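Local coordinates for minor fimbrium anchoring subunit Mfa2 (Porphyromonas gingivalis, PDB 5NFI), which tethers the minor Mfa1 fimbriae to the bacterial outer membrane and regulates their length, at residues 203-207 with 243-247. Numbering follows the deposited sequence.
Sequences LKLES and NLRCI
L205 and L244 are the nearest pair by CA atoms, 7.1 Å apart, where an irregular segment leaving strand 196-202 meets a tight turn ahead of strand 249-258. Residues 203-207 run extended, while N243 to C246 form a type I beta turn, closed by C246 N donating to N243 O at 3.1 Å. The side chain of N243 adds an Asx turn: its OD1 takes the backbone N-H of R245 at 3.1 Å, with the nitrogen lying 55° out of the carbonyl plane.

L244 sends its CB toward 203-207, and its CD1 meets L205 O at 3.3 Å. Both leucines also touch F250, and L244 continues onto V230 and I233 of helix 229-233, which places the leucines in a largely apolar patch.

The rest of the contact is charged. R245 bends at chi2 and chi3 (-42° and -34°) so that its end comes close to 203-207 and presents the edge of its guanidinium to L205 O, with NH1 3.3 Å from that oxygen. K204 crosses the arginine at about a right angle; its CE is 3.6 Å from R245 NH2, and its ammonium approaches the guanidinium obliquely. K204 NZ forms a salt bridge with E206 OE2, although the modelled separation is too short to be trusted. E206 OE2 also lies 4.6 Å from R245 NH1 and would be expected to offset some of the repulsion between the two cations.

A disulfide from C246 to C15 ties the turn to the loop after strand 3-10. This is loop-to-loop packing near the middle of the molecule, joining two strand connections in a beta-rich anchor protein of the FimB/Mfa2 family, related to transthyretin-like folds.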
ATOM      1  N   LEU A 203       0.355   3.734  -2.800  1.00 43.93           N
ATOM      2  CA  LEU A 203      -0.098   2.706  -1.897  1.00 45.73           C
ATOM      3  C   LEU A 203       0.325   1.364  -2.475  1.00 47.30           C
ATOM      4  O   LEU A 203       1.462   1.232  -2.933  1.00 47.30           O
ATOM      5  CB  LEU A 203      -1.605   2.805  -1.655  1.00 46.19           C
ATOM      6  CG  LEU A 203      -1.979   4.133  -0.979  1.00 45.84           C
ATOM      7  CD1 LEU A 203      -3.471   4.282  -0.841  1.00 46.30           C
ATOM      8  CD2 LEU A 203      -1.307   4.248   0.387  1.00 46.52           C
ATOM      9  N   LYS A 204      -0.559   0.369  -2.430  1.00 48.78           N
ATOM     10  CA  LYS A 204      -0.165  -1.020  -2.676  1.00 49.72           C
ATOM     11  C   LYS A 204       0.232  -1.278  -4.131  1.00 49.31           C
ATOM     12  O   LYS A 204      -0.430  -0.827  -5.069  1.00 48.56           O
ATOM     13  CB  LYS A 204      -1.296  -1.971  -2.262  1.00 51.52           C
ATOM     14  CG  LYS A 204      -0.959  -3.452  -2.349  1.00 52.92           C
ATOM     15  CD  LYS A 204      -0.968  -4.093  -0.979  1.00 54.54           C
ATOM     16  CE  LYS A 204      -1.656  -5.449  -0.986  1.00 57.23           C
ATOM     17  NZ  LYS A 204      -0.936  -6.457  -1.835  1.00 58.24           N
ATOM     18  N   LEU A 205       1.330  -2.004  -4.300  1.00 50.12           N
ATOM     19  CA  LEU A 205       1.791  -2.386  -5.619  1.00 51.23           C
ATOM     20  C   LEU A 205       1.554  -3.857  -5.857  1.00 53.97           C
ATOM     21  O   LEU A 205       2.309  -4.698  -5.398  1.00 54.47           O
ATOM     22  CB  LEU A 205       3.273  -2.074  -5.783  1.00 50.39           C
ATOM     23  CG  LEU A 205       3.608  -0.613  -5.537  1.00 49.28           C
ATOM     24  CD1 LEU A 205       5.100  -0.427  -5.555  1.00 48.97           C
ATOM     25  CD2 LEU A 205       2.929   0.246  -6.571  1.00 48.65           C
ATOM     26  N   GLU A 206       0.508  -4.178  -6.592  1.00 56.42           N
ATOM     27  CA  GLU A 206       0.298  -5.563  -6.918  1.00 59.59           C
ATOM     28  C   GLU A 206      -0.324  -5.676  -8.287  1.00 60.92           C
ATOM     29  O   GLU A 206      -0.879  -4.729  -8.812  1.00 59.36           O
ATOM     30  CB  GLU A 206      -0.582  -6.243  -5.872  1.00 61.78           C
ATOM     31  CG  GLU A 206      -2.055  -5.903  -5.988  1.00 62.95           C
ATOM     32  CD  GLU A 206      -2.865  -6.438  -4.827  1.00 65.05           C
ATOM     33  OE1 GLU A 206      -4.060  -6.749  -5.026  1.00 67.19           O
ATOM     34  OE2 GLU A 206      -2.313  -6.541  -3.714  1.00 64.70           O
ATOM     35  N   SER A 207      -0.208  -6.861  -8.856  1.00 64.38           N
ATOM     36  CA  SER A 207      -0.760  -7.148 -10.155  1.00 66.20           C
ATOM     37  C   SER A 207      -2.265  -7.168 -10.068  1.00 68.56           C
ATOM     38  O   SER A 207      -2.812  -7.355  -8.992  1.00 68.27           O
ATOM     39  CB  SER A 207      -0.226  -8.482 -10.640  1.00 67.98           C
ATOM     40  OG  SER A 207       0.013  -9.326  -9.527  1.00 69.05           O
ATOM     41  N   ASN A 243      10.980  -8.793  -4.766  1.00 73.68           N
ATOM     42  CA  ASN A 243       9.788  -9.390  -4.204  1.00 72.57           C
ATOM     43  C   ASN A 243       8.911  -8.334  -3.543  1.00 69.86           C
ATOM     44  O   ASN A 243       9.236  -7.839  -2.460  1.00 69.18           O
ATOM     45  CB  ASN A 243      10.192 -10.471  -3.202  1.00 73.50           C
ATOM     46  CG  ASN A 243       9.011 -11.223  -2.641  1.00 73.83           C
ATOM     47  OD1 ASN A 243       7.857 -10.959  -2.990  1.00 73.10           O
ATOM     48  ND2 ASN A 243       9.292 -12.186  -1.776  1.00 75.11           N
ATOM     49  N   LEU A 244       7.803  -7.998  -4.202  1.00 68.79           N
ATOM     50  CA  LEU A 244       6.887  -6.956  -3.730  1.00 67.71           C
ATOM     51  C   LEU A 244       6.304  -7.244  -2.351  1.00 69.13           C
ATOM     52  O   LEU A 244       5.847  -6.340  -1.663  1.00 66.97           O
ATOM     53  CB  LEU A 244       5.732  -6.783  -4.707  1.00 67.58           C
ATOM     54  CG  LEU A 244       6.060  -6.401  -6.133  1.00 67.51           C
ATOM     55  CD1 LEU A 244       4.778  -6.323  -6.925  1.00 67.81           C
ATOM     56  CD2 LEU A 244       6.778  -5.076  -6.122  1.00 66.10           C
ATOM     57  N   ARG A 245       6.302  -8.511  -1.951  1.00 73.28           N
ATOM     58  CA  ARG A 245       5.667  -8.882  -0.699  1.00 76.19           C
ATOM     59  C   ARG A 245       6.622  -8.756   0.473  1.00 74.61           C
ATOM     60  O   ARG A 245       6.238  -9.018   1.603  1.00 74.91           O
ATOM     61  CB  ARG A 245       5.079 -10.293  -0.780  1.00 83.17           C
ATOM     62  CG  ARG A 245       4.345 -10.605  -2.102  1.00 88.15           C
ATOM     63  CD  ARG A 245       3.444  -9.436  -2.605  1.00100.30           C
ATOM     64  NE  ARG A 245       2.810  -8.665  -1.531  1.00 99.68           N
ATOM     65  CZ  ARG A 245       2.233  -7.478  -1.704  1.00 97.79           C
ATOM     66  NH1 ARG A 245       2.244  -6.899  -2.899  1.00 96.41           N
ATOM     67  NH2 ARG A 245       1.686  -6.846  -0.674  1.00 97.24           N
ATOM     68  N   CYS A 246       7.845  -8.293   0.224  1.00 75.05           N
ATOM     69  CA  CYS A 246       8.823  -8.114   1.299  1.00 77.04           C
ATOM     70  C   CYS A 246       9.447  -6.735   1.276  1.00 77.46           C
ATOM     71  O   CYS A 246      10.117  -6.341   2.227  1.00 79.38           O
ATOM     72  CB  CYS A 246       9.935  -9.166   1.214  1.00 78.51           C
ATOM     73  SG  CYS A 246       9.378 -10.866   1.283  1.00 92.98           S
ATOM     74  N   ILE A 247       9.232  -6.003   0.189  1.00 76.48           N
ATOM     75  CA  ILE A 247       9.933  -4.738  -0.012  1.00 74.58           C
ATOM     76  C   ILE A 247       8.958  -3.574  -0.205  1.00 71.68           C
ATOM     77  O   ILE A 247       7.807  -3.787  -0.582  1.00 72.30           O
ATOM     78  CB  ILE A 247      10.894  -4.848  -1.224  1.00 75.93           C
ATOM     79  CG1 ILE A 247      11.993  -3.799  -1.135  1.00 75.86           C
ATOM     80  CG2 ILE A 247      10.144  -4.748  -2.535  1.00 74.85           C
ATOM     81  CD1 ILE A 247      12.915  -4.014   0.049  1.00 77.42           C
TER